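Local coordinates for SusD superfamily protein (Parabacteroides distasonis, PDB 3OTN) that probably binds carbohydrate nutrients at the outer membrane, as a member of the SusD family of sugar-binding proteins, at residues Asp81-Gln84 against Asp85-Gly89; Tyr126-Leu129 against Val130-Phe133; His261-Ser264 against Val265-Phe268; Phe339-Gln342 against Val343-Asp346; Tyr448-Asn451 against Trp452-Tyr456. All blocks are in the same frame, centred on the assembly; numbering follows the deposited sequence.

The five local contacts come in series along the chain. Interactions 1 and 2 sit on consecutive helices, 79-100 and 108-133, their centres 11 Å apart; they touch where W82 packs on Y128 and I132, and L129 on C86 and Y87. Interactions 3 and 4, with centres 9 Å apart, form a second cluster in which F268 meets F339 and V265 meets V345; interaction 2 lies across the chain's centre from both. Interaction 5 is a hairpin turn, centred about 25 Å from interaction 2 and 34 Å from interaction 4. The paired helices belong to the alpha-helical, TPR-related part of the SusD fold, whereas interactions 3 and 5 lie in loops and interaction 4 caps helix 342-348.

Interaction 1: residues Asp81-Gln84 against Asp85-Gly89; sequences DWWQ and DCYAG. With ACT (acetate ion), chain E.
W83 and Y87, one helical turn apart on helix 79-100, set their rings obliquely side by side: the ring planes stand at 50°, and CE2 of Y87 lies over one face of the indole, 3.8 Å from CE2 of W83. An acetate ion, probably from the crystallisation liquor, completes this first shell. NE1 of W83 donates to the acetate O atom at 3.0 Å through a bent N-H, while the acetate methyl carbon CH3 sits over the centre of the phenol face, 3.3 Å from CE1 of Y87. The indole reaches this place because CG is anti to the backbone N (chi1 -174°), which carries it along the helix beside Y87. The OH of Y87 engages the carbonyl of P137. With an alanine here, the acetate methyl would probably lose its aromatic support, the indole face its neighbour, and the carbonyl of P137 its donor.

Farther round the helix, SG of C86 lies at the edge of the W82 six-membered ring, 4.1 Å from CE3; the small, polarisable thiol suits the tight join with helix 108-133. The indole N-H of W82 is satisfied by the carbonyl of T44. On another side a water donates to OE1 of Q84 and to OD1 of D85, at 3.1 Å from the latter, while OD2 of D85 forms a salt bridge with K35.

Behind these side chains run the regular i to i+4 backbone bonds, such as Y87 N to W83 O at 3.1 Å, which set the spacing of the rings. An aromatic surface beside an indole N-H can thus receive a small ion with both an apolar and an anionic end.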
# COMPACT_ATOMS: atom_id res chain seq x y z
N ASP A 81 -0.54 -15.94 0.12
CA ASP A 81 -0.53 -15.24 -1.17
C ASP A 81 0.60 -14.22 -1.21
O ASP A 81 1.31 -14.10 -2.19
CB ASP A 81 -1.88 -14.55 -1.42
CG ASP A 81 -3.06 -15.52 -1.26
OD1 ASP A 81 -3.40 -16.17 -2.25
OD2 ASP A 81 -3.57 -15.69 -0.13
N TRP A 82 0.74 -13.49 -0.10
CA TRP A 82 1.76 -12.48 0.00
C TRP A 82 3.14 -13.10 -0.05
O TRP A 82 3.99 -12.60 -0.79
CB TRP A 82 1.62 -11.63 1.26
CG TRP A 82 0.66 -10.51 1.16
CD1 TRP A 82 -0.63 -10.48 1.61
CD2 TRP A 82 0.92 -9.22 0.64
NE1 TRP A 82 -1.20 -9.26 1.37
CE2 TRP A 82 -0.27 -8.46 0.77
CE3 TRP A 82 2.03 -8.63 0.05
CZ2 TRP A 82 -0.36 -7.12 0.35
CZ3 TRP A 82 1.93 -7.30 -0.39
CH2 TRP A 82 0.75 -6.56 -0.21
N TRP A 83 3.36 -14.18 0.69
CA TRP A 83 4.68 -14.85 0.68
C TRP A 83 5.03 -15.45 -0.68
O TRP A 83 6.07 -15.20 -1.22
CB TRP A 83 4.71 -15.95 1.74
CG TRP A 83 6.03 -16.61 1.92
CD1 TRP A 83 6.53 -17.65 1.20
CD2 TRP A 83 6.98 -16.31 2.91
NE1 TRP A 83 7.77 -18.01 1.68
CE2 TRP A 83 8.08 -17.19 2.73
CE3 TRP A 83 7.05 -15.35 3.94
CZ2 TRP A 83 9.22 -17.16 3.54
CZ3 TRP A 83 8.19 -15.31 4.76
CH2 TRP A 83 9.25 -16.22 4.56
N GLN A 84 4.14 -16.27 -1.21
CA GLN A 84 4.40 -16.99 -2.46
C GLN A 84 4.57 -16.03 -3.64
O GLN A 84 5.50 -16.22 -4.45
CB GLN A 84 3.29 -17.99 -2.75
CG GLN A 84 3.20 -19.11 -1.76
CD GLN A 84 2.03 -20.06 -2.00
OE1 GLN A 84 1.26 -19.91 -2.96
NE2 GLN A 84 1.89 -21.04 -1.12
N ASP A 85 3.73 -15.00 -3.73
CA ASP A 85 3.80 -14.12 -4.91
C ASP A 85 4.96 -13.16 -4.84
O ASP A 85 5.54 -12.89 -5.86
CB ASP A 85 2.55 -13.28 -5.11
CG ASP A 85 1.35 -14.10 -5.57
OD1 ASP A 85 1.47 -15.32 -5.85
OD2 ASP A 85 0.27 -13.49 -5.60
N CYS A 86 5.27 -12.61 -3.65
CA CYS A 86 6.48 -11.82 -3.49
C CYS A 86 7.71 -12.64 -3.86
O CYS A 86 8.57 -12.17 -4.63
CB CYS A 86 6.62 -11.21 -2.08
SG CYS A 86 5.48 -9.79 -1.83
N TYR A 87 7.80 -13.86 -3.35
CA TYR A 87 8.95 -14.70 -3.70
C TYR A 87 8.97 -15.11 -5.17
O TYR A 87 10.05 -15.15 -5.77
CB TYR A 87 9.16 -15.89 -2.73
CG TYR A 87 10.03 -15.45 -1.57
CD1 TYR A 87 11.36 -15.12 -1.75
CD2 TYR A 87 9.48 -15.26 -0.31
CE1 TYR A 87 12.13 -14.66 -0.70
CE2 TYR A 87 10.24 -14.83 0.74
CZ TYR A 87 11.56 -14.51 0.55
OH TYR A 87 12.28 -14.04 1.63
N ALA A 88 7.80 -15.36 -5.77
CA ALA A 88 7.75 -15.61 -7.24
C ALA A 88 8.27 -14.39 -8.00
O ALA A 88 9.02 -14.51 -8.94
CB ALA A 88 6.32 -15.99 -7.71
N GLY A 89 7.84 -13.19 -7.58
CA GLY A 89 8.33 -11.95 -8.16
C GLY A 89 9.84 -11.78 -8.06
O GLY A 89 10.49 -11.37 -9.02
C ACT E . 10.91 -18.90 0.17
O ACT E . 10.40 -19.32 1.24
OXT ACT E . 10.51 -19.36 -0.96
CH3 ACT E . 11.96 -17.87 0.22
O HOH W 1 -0.13 -17.53 -4.33

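Interaction 2: residues Tyr126-Leu129 against Val130-Phe133; sequences YFYL and VRIF
R131 lays its guanidinium flat on the ring of F127, one turn earlier in helix 108-133, an i to i+4 cation-pi stack within the helical, TPR-related part of the SusD fold. The two planes are only 9° apart, with CZ of R131 3.3 Å from CE2 of F127, and the aliphatic CD adds a CH-pi contact to the same face. Y128 is turned quite differently: its ring stands at 77° to the guanidinium and receives NH2 over its centre, 3.5 Å from CE1. One cation therefore meets two rings, one flat on its face, the other with its edge, and F426 adds another cation-pi contact. A bend in the arginine chain (chi3 -65°) lets CD, NE and CZ all lie over the F127 ring.

Beyond it, L129 crosses F133 with CD2 3.8 Å from CD2 of the ring, an apolar pair suited to the buried side facing helix 79-100; F133 also meets W83 edge-to-face. The arginine is fixed from within the helix as well: its NE donates to the carbonyl O of F127 at 3.1 Å, arriving from above the carbonyl plane while that oxygen lies near the guanidinium plane.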
# COMPACT_ATOMS: atom_id res chain seq x y z
N TYR A 126 10.82 -7.23 -1.55
CA TYR A 126 11.48 -7.46 -0.28
C TYR A 126 11.03 -6.49 0.80
O TYR A 126 10.90 -6.88 1.95
CB TYR A 126 13.01 -7.42 -0.40
CG TYR A 126 13.59 -8.77 -0.72
CD1 TYR A 126 13.53 -9.82 0.21
CD2 TYR A 126 14.20 -9.00 -1.94
CE1 TYR A 126 14.09 -11.06 -0.07
CE2 TYR A 126 14.77 -10.23 -2.24
CZ TYR A 126 14.69 -11.27 -1.33
OH TYR A 126 15.23 -12.50 -1.66
N PHE A 127 10.79 -5.23 0.43
CA PHE A 127 10.32 -4.23 1.39
C PHE A 127 8.96 -4.60 1.94
O PHE A 127 8.71 -4.38 3.11
CB PHE A 127 10.32 -2.83 0.74
CG PHE A 127 10.04 -1.69 1.67
CD1 PHE A 127 10.70 -1.56 2.88
CD2 PHE A 127 9.16 -0.68 1.30
CE1 PHE A 127 10.46 -0.46 3.71
CE2 PHE A 127 8.92 0.42 2.10
CZ PHE A 127 9.55 0.52 3.32
N TYR A 128 8.06 -5.15 1.10
CA TYR A 128 6.78 -5.65 1.61
C TYR A 128 7.02 -6.88 2.51
O TYR A 128 6.55 -6.92 3.64
CB TYR A 128 5.79 -5.99 0.49
CG TYR A 128 5.07 -4.78 0.01
CD1 TYR A 128 5.72 -3.83 -0.79
CD2 TYR A 128 3.78 -4.49 0.45
CE1 TYR A 128 5.06 -2.66 -1.21
CE2 TYR A 128 3.11 -3.35 0.03
CZ TYR A 128 3.74 -2.44 -0.80
OH TYR A 128 3.05 -1.32 -1.21
N LEU A 129 7.83 -7.83 2.02
CA LEU A 129 8.13 -9.04 2.82
C LEU A 129 8.68 -8.74 4.22
O LEU A 129 8.19 -9.30 5.23
CB LEU A 129 9.08 -9.97 2.08
CG LEU A 129 8.50 -10.75 0.92
CD1 LEU A 129 9.70 -11.40 0.20
CD2 LEU A 129 7.52 -11.83 1.43
N VAL A 130 9.66 -7.85 4.31
CA VAL A 130 10.28 -7.60 5.62
C VAL A 130 9.35 -6.88 6.57
O VAL A 130 9.40 -7.14 7.78
CB VAL A 130 11.68 -6.83 5.58
CG1 VAL A 130 12.76 -7.69 4.90
CG2 VAL A 130 11.55 -5.47 4.92
N ARG A 131 8.49 -6.00 6.05
CA ARG A 131 7.54 -5.25 6.90
C ARG A 131 6.41 -6.13 7.44
O ARG A 131 5.98 -5.95 8.56
CB ARG A 131 6.96 -4.06 6.15
CG ARG A 131 7.98 -2.93 5.99
CD ARG A 131 7.38 -1.71 5.35
NE ARG A 131 6.98 -1.99 3.97
CZ ARG A 131 6.26 -1.16 3.23
NH1 ARG A 131 5.86 0.02 3.71
NH2 ARG A 131 5.95 -1.52 2.00
N ILE A 132 5.98 -7.09 6.62
CA ILE A 132 4.88 -8.00 6.93
C ILE A 132 5.34 -9.12 7.85
O ILE A 132 4.68 -9.40 8.84
CB ILE A 132 4.23 -8.59 5.62
CG1 ILE A 132 3.56 -7.46 4.84
CG2 ILE A 132 3.19 -9.71 5.93
CD1 ILE A 132 3.09 -7.83 3.40
N PHE A 133 6.47 -9.76 7.49
CA PHE A 133 6.93 -10.99 8.12
C PHE A 133 8.19 -10.90 8.92
O PHE A 133 8.53 -11.87 9.60
CB PHE A 133 7.18 -12.06 7.03
CG PHE A 133 5.96 -12.39 6.21
CD1 PHE A 133 4.95 -13.19 6.73
CD2 PHE A 133 5.86 -11.97 4.90
CE1 PHE A 133 3.83 -13.51 5.99
CE2 PHE A 133 4.75 -12.28 4.13
CZ PHE A 133 3.73 -13.06 4.67

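Interaction 3: residues His261-Ser264 against Val265-Phe268; sequences HNES and VRIF
E263 and R266 form the ionic part of this turn: NH1 of R266 donates to OE1 of E263 at 2.8 Å, with an N-H...O angle of 160°. The oxygen lies in the guanidinium plane, at its edge, though the carboxylate itself is turned almost perpendicular to it. Folding of the glutamate at chi2 (-61°) brings its short chain alongside the longer arginine. NH2 of R266 has D279 as a further salt-bridge partner, so the cation joins two acidic groups; a methionine in its place would probably leave E263 and D279 without their shared counter-charge.

Among uncharged hydrogen bonds, OG of S264 donates to OD1 of N262 along an in-plane lone pair, and N34 ND2 also bonds this hydroxyl. The amide's ND2 goes to the carbonyl of L353, tying the turn to a separate loop. The apolar packing is slight: CG2 of V265 lies 3.9 Å from CG of N262.

Backbone bonds from R266 N to E263 O and from I267 N to S264 O, at 3.1 and 3.0 Å, span three residues each. This i to i+3 pattern is that of consecutive tight turns, here within the long loop between strands 249-253 and 286-287.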
# COMPACT_ATOMS: atom_id res chain seq x y z
N HIS A 261 -9.22 -6.70 -14.62
CA HIS A 261 -10.23 -5.80 -14.10
C HIS A 261 -10.00 -5.67 -12.59
O HIS A 261 -9.55 -6.62 -11.93
CB HIS A 261 -11.66 -6.28 -14.42
CG HIS A 261 -11.90 -6.50 -15.89
ND1 HIS A 261 -12.80 -7.42 -16.37
CD2 HIS A 261 -11.27 -5.99 -16.97
CE1 HIS A 261 -12.74 -7.43 -17.69
NE2 HIS A 261 -11.82 -6.58 -18.08
N ASN A 262 -10.30 -4.49 -12.04
CA ASN A 262 -10.13 -4.23 -10.60
C ASN A 262 -11.35 -4.75 -9.84
O ASN A 262 -12.36 -4.05 -9.68
CB ASN A 262 -9.94 -2.74 -10.34
CG ASN A 262 -9.67 -2.43 -8.91
OD1 ASN A 262 -9.86 -3.27 -8.04
ND2 ASN A 262 -9.29 -1.19 -8.64
N GLU A 263 -11.25 -5.98 -9.36
CA GLU A 263 -12.33 -6.60 -8.60
C GLU A 263 -12.45 -6.05 -7.20
O GLU A 263 -13.48 -6.17 -6.60
CB GLU A 263 -12.21 -8.14 -8.60
CG GLU A 263 -12.53 -8.79 -9.98
CD GLU A 263 -13.98 -8.53 -10.47
OE1 GLU A 263 -14.90 -9.14 -9.91
OE2 GLU A 263 -14.21 -7.75 -11.45
N SER A 264 -11.39 -5.45 -6.66
CA SER A 264 -11.41 -4.89 -5.31
C SER A 264 -12.44 -3.78 -5.13
O SER A 264 -12.83 -3.49 -3.99
CB SER A 264 -10.03 -4.40 -4.87
OG SER A 264 -9.60 -3.20 -5.52
N VAL A 265 -12.89 -3.16 -6.23
CA VAL A 265 -13.98 -2.17 -6.16
C VAL A 265 -15.19 -2.74 -5.38
O VAL A 265 -15.78 -2.04 -4.56
CB VAL A 265 -14.35 -1.67 -7.60
CG1 VAL A 265 -15.66 -0.87 -7.60
CG2 VAL A 265 -13.19 -0.86 -8.19
N ARG A 266 -15.46 -4.03 -5.56
CA ARG A 266 -16.61 -4.72 -4.92
C ARG A 266 -16.45 -4.97 -3.41
O ARG A 266 -17.44 -5.19 -2.71
CB ARG A 266 -16.79 -6.11 -5.57
CG ARG A 266 -17.09 -6.12 -7.03
CD ARG A 266 -16.82 -7.51 -7.64
NE ARG A 266 -17.91 -8.41 -7.34
CZ ARG A 266 -18.09 -9.62 -7.87
NH1 ARG A 266 -17.25 -10.12 -8.77
NH2 ARG A 266 -19.14 -10.34 -7.49
N ILE A 267 -15.20 -4.98 -2.96
CA ILE A 267 -14.82 -5.18 -1.54
C ILE A 267 -15.45 -4.15 -0.60
O ILE A 267 -15.86 -4.49 0.51
CB ILE A 267 -13.25 -5.15 -1.41
CG1 ILE A 267 -12.61 -6.40 -2.04
CG2 ILE A 267 -12.73 -5.01 0.02
CD1 ILE A 267 -12.91 -7.62 -1.34
N PHE A 268 -15.53 -2.91 -1.08
CA PHE A 268 -16.01 -1.78 -0.28
C PHE A 268 -17.51 -1.57 -0.31
O PHE A 268 -18.05 -0.81 0.51
CB PHE A 268 -15.34 -0.49 -0.77
CG PHE A 268 -13.84 -0.58 -0.82
CD1 PHE A 268 -13.08 -0.36 0.31
CD2 PHE A 268 -13.19 -0.92 -1.99
CE1 PHE A 268 -11.68 -0.45 0.27
CE2 PHE A 268 -11.81 -1.02 -2.04
CZ PHE A 268 -11.05 -0.79 -0.91

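Interaction 4: residues Phe339-Gln342 against Val343-Asp346; sequences FFDQ and VAVD
F340 presents one ring face to V345: CG2 stands over its centre, 4.0 Å from the centroid, in a CH-pi contact, while CG1 comes to 3.4 Å from CZ. The branched valine meets the ring with both methyls. Y337 stacks with the same phenylalanine and F309 meets it edge-to-face, so F340 belongs to an aromatic cluster. The carboxylate of D341 is approached from above its plane, where A344 N donates to OD1 at 3.2 Å.

D341 stands at the N-cap position of helix 342-348, and this is its capping bond, reached with CG anti to the backbone N (chi1 179°). F340, just before it, is the centre of an inverse gamma turn that leads the chain into the helix. Aspartate suits the cap because a short acidic side chain can accept from an N-H of the first turn, and its charge is probably stabilised by the helix's positive end. A water donates to OD1 of D341 at 2.6 Å and accepts from V343 N, reaching a second amide of that turn, whereas OD2 is bonded to OG of S351. One residue on, the exposed Q342 puts CG 3.2 Å from OD2 of D346, and Y312 OH bonds both NE2 of Q342 and OD1 of D346. The backbone N of D346 donates to O of Q342 at 2.8 Å.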
# COMPACT_ATOMS: atom_id res chain seq x y z
N PHE A 339 -12.95 4.69 -3.42
CA PHE A 339 -12.57 3.93 -4.61
C PHE A 339 -13.76 3.52 -5.47
O PHE A 339 -13.67 2.57 -6.21
CB PHE A 339 -11.79 2.69 -4.15
CG PHE A 339 -10.69 3.01 -3.16
CD1 PHE A 339 -9.63 3.83 -3.53
CD2 PHE A 339 -10.72 2.49 -1.87
CE1 PHE A 339 -8.60 4.12 -2.64
CE2 PHE A 339 -9.68 2.78 -0.97
CZ PHE A 339 -8.63 3.58 -1.37
N PHE A 340 -14.83 4.31 -5.43
CA PHE A 340 -16.08 4.02 -6.12
C PHE A 340 -16.01 4.44 -7.61
O PHE A 340 -16.36 5.56 -8.01
CB PHE A 340 -17.21 4.70 -5.35
CG PHE A 340 -18.60 4.25 -5.71
CD1 PHE A 340 -19.28 4.81 -6.81
CD2 PHE A 340 -19.29 3.36 -4.88
CE1 PHE A 340 -20.60 4.42 -7.09
CE2 PHE A 340 -20.56 2.97 -5.17
CZ PHE A 340 -21.23 3.51 -6.28
N ASP A 341 -15.50 3.51 -8.41
CA ASP A 341 -15.49 3.60 -9.88
C ASP A 341 -16.94 3.53 -10.32
O ASP A 341 -17.52 2.45 -10.47
CB ASP A 341 -14.61 2.47 -10.45
CG ASP A 341 -14.55 2.45 -11.99
OD1 ASP A 341 -15.31 3.16 -12.69
OD2 ASP A 341 -13.75 1.64 -12.51
N GLN A 342 -17.52 4.71 -10.52
CA GLN A 342 -18.93 4.85 -10.73
C GLN A 342 -19.43 4.20 -12.01
O GLN A 342 -20.49 3.58 -12.02
CB GLN A 342 -19.33 6.32 -10.70
CG GLN A 342 -20.84 6.51 -10.69
CD GLN A 342 -21.24 7.88 -10.17
OE1 GLN A 342 -20.64 8.90 -10.55
NE2 GLN A 342 -22.26 7.91 -9.28
N VAL A 343 -18.65 4.30 -13.09
CA VAL A 343 -18.98 3.59 -14.33
C VAL A 343 -19.01 2.07 -14.10
O VAL A 343 -19.91 1.39 -14.58
CB VAL A 343 -18.01 3.97 -15.50
CG1 VAL A 343 -18.24 3.06 -16.70
CG2 VAL A 343 -18.26 5.46 -15.90
N ALA A 344 -18.06 1.56 -13.32
CA ALA A 344 -18.00 0.13 -13.04
C ALA A 344 -19.21 -0.32 -12.21
O ALA A 344 -19.88 -1.34 -12.52
CB ALA A 344 -16.67 -0.24 -12.37
N VAL A 345 -19.53 0.47 -11.19
CA VAL A 345 -20.59 0.11 -10.24
C VAL A 345 -21.96 0.25 -10.89
O VAL A 345 -22.79 -0.62 -10.72
CB VAL A 345 -20.50 0.94 -8.92
CG1 VAL A 345 -21.71 0.64 -7.95
CG2 VAL A 345 -19.16 0.69 -8.22
N ASP A 346 -22.20 1.36 -11.59
CA ASP A 346 -23.50 1.62 -12.18
C ASP A 346 -23.78 0.88 -13.48
O ASP A 346 -24.95 0.62 -13.79
CB ASP A 346 -23.70 3.11 -12.49
CG ASP A 346 -23.79 3.99 -11.25
OD1 ASP A 346 -23.93 3.49 -10.11
OD2 ASP A 346 -23.72 5.21 -11.43
O HOH W 2 -15.87 5.62 -13.28

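Interaction 5: residues Tyr448-Asn451 against Trp452-Tyr456; sequences YKTN and WGKVY
T450 and Y456 make the close packing of this hairpin: CG2 of the threonine comes 3.2 Å from CE1 of the tyrosine, the two side chains crossing at about a right angle. Beside them Y448 directs its edge at the face of Y456, the planes at 79° and the centroids 5.5 Å apart, a T-shaped pair on the buried side that rests on I434. Y456 OH reaches the carbonyl of M51, anchoring the inner end of the hairpin to another loop.

Backbone bonds hold the two arms in the antiparallel sense, Y456 N to Y448 O at 2.9 Å and T450 N to K454 O at 2.8 Å. Between them K449 and V455 face each other as a non-hydrogen-bonded pair, a single beta bridge. A type I turn from T450 to G453 joins the arms; glycine suits its last position, where phi is positive (82°). At this turn CB of N451 lies close over the W452 six-membered ring, 3.6 Å from its centroid, a CH-pi contact, and the indole packs further on Y64, Q68 and T288.

The other side is looser. On the surface, along with the exposed G453, the aliphatic chain of K449 passes V455 with CG 4.2 Å from CG2, and its amine extends off the hairpin.

With OG1 placed between the backbone N and the carbonyl carbon (chi1 64°), T450 accepts from W452 N at 3.3 Å and weakly from K454 N. One threonine thus serves both chemistries, its hydroxyl oxygen satisfying turn amides while its methyl packs against an aromatic ring.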
# COMPACT_ATOMS: atom_id res chain seq x y z
N TYR A 448 -2.20 -1.25 23.28
CA TYR A 448 -3.45 -0.73 22.66
C TYR A 448 -4.63 -1.70 22.82
O TYR A 448 -4.49 -2.90 22.54
CB TYR A 448 -3.27 -0.45 21.17
CG TYR A 448 -4.52 0.03 20.46
CD1 TYR A 448 -5.06 1.29 20.72
CD2 TYR A 448 -5.14 -0.77 19.48
CE1 TYR A 448 -6.21 1.74 20.05
CE2 TYR A 448 -6.30 -0.34 18.79
CZ TYR A 448 -6.82 0.92 19.08
OH TYR A 448 -7.94 1.33 18.40
N LYS A 449 -5.78 -1.18 23.26
CA LYS A 449 -7.03 -1.94 23.41
C LYS A 449 -7.97 -1.57 22.28
O LYS A 449 -8.24 -0.37 22.05
CB LYS A 449 -7.70 -1.64 24.73
CG LYS A 449 -8.81 -2.62 25.10
CD LYS A 449 -9.24 -2.47 26.57
CE LYS A 449 -9.91 -1.12 26.83
NZ LYS A 449 -10.49 -0.98 28.21
N THR A 450 -8.48 -2.57 21.57
CA THR A 450 -9.28 -2.29 20.37
C THR A 450 -10.71 -2.02 20.79
O THR A 450 -11.06 -2.24 21.96
CB THR A 450 -9.30 -3.46 19.38
OG1 THR A 450 -9.95 -4.58 20.00
CG2 THR A 450 -7.90 -3.85 18.97
N ASN A 451 -11.52 -1.57 19.82
CA ASN A 451 -12.98 -1.40 20.00
C ASN A 451 -13.67 -2.64 20.58
O ASN A 451 -14.68 -2.51 21.27
CB ASN A 451 -13.67 -1.05 18.66
CG ASN A 451 -13.22 0.29 18.10
OD1 ASN A 451 -12.75 1.13 18.84
ND2 ASN A 451 -13.37 0.50 16.78
N TRP A 452 -13.10 -3.82 20.35
CA TRP A 452 -13.69 -5.11 20.75
C TRP A 452 -13.04 -5.76 22.01
O TRP A 452 -13.21 -6.96 22.25
CB TRP A 452 -13.69 -6.03 19.50
CG TRP A 452 -14.37 -5.30 18.34
CD1 TRP A 452 -15.73 -5.19 18.11
CD2 TRP A 452 -13.73 -4.49 17.32
NE1 TRP A 452 -15.96 -4.39 17.01
CE2 TRP A 452 -14.76 -3.95 16.51
CE3 TRP A 452 -12.39 -4.19 17.01
CZ2 TRP A 452 -14.49 -3.12 15.39
CZ3 TRP A 452 -12.12 -3.36 15.90
CH2 TRP A 452 -13.17 -2.84 15.10
N GLY A 453 -12.32 -4.96 22.81
CA GLY A 453 -11.69 -5.44 24.07
C GLY A 453 -10.33 -6.17 24.01
O GLY A 453 -9.83 -6.64 25.04
N LYS A 454 -9.72 -6.26 22.83
CA LYS A 454 -8.46 -7.04 22.67
C LYS A 454 -7.25 -6.14 22.85
O LYS A 454 -7.28 -4.99 22.41
CB LYS A 454 -8.42 -7.73 21.30
CG LYS A 454 -9.65 -8.61 21.02
CD LYS A 454 -9.80 -9.75 22.03
CE LYS A 454 -11.01 -10.61 21.69
NZ LYS A 454 -11.49 -11.42 22.86
N VAL A 455 -6.18 -6.67 23.43
CA VAL A 455 -4.99 -5.88 23.73
C VAL A 455 -3.81 -6.34 22.88
O VAL A 455 -3.47 -7.52 22.87
CB VAL A 455 -4.64 -5.90 25.25
CG1 VAL A 455 -3.36 -5.12 25.51
CG2 VAL A 455 -5.82 -5.33 26.10
N TYR A 456 -3.20 -5.41 22.14
CA TYR A 456 -2.06 -5.73 21.27
C TYR A 456 -0.81 -5.99 22.11
O TYR A 456 -0.58 -5.31 23.12
CB TYR A 456 -1.81 -4.63 20.25
CG TYR A 456 -2.83 -4.55 19.10
CD1 TYR A 456 -4.08 -5.16 19.19
CD2 TYR A 456 -2.55 -3.83 17.96
CE1 TYR A 456 -5.00 -5.06 18.15
CE2 TYR A 456 -3.48 -3.72 16.90
CZ TYR A 456 -4.71 -4.32 17.02
OH TYR A 456 -5.63 -4.21 16.02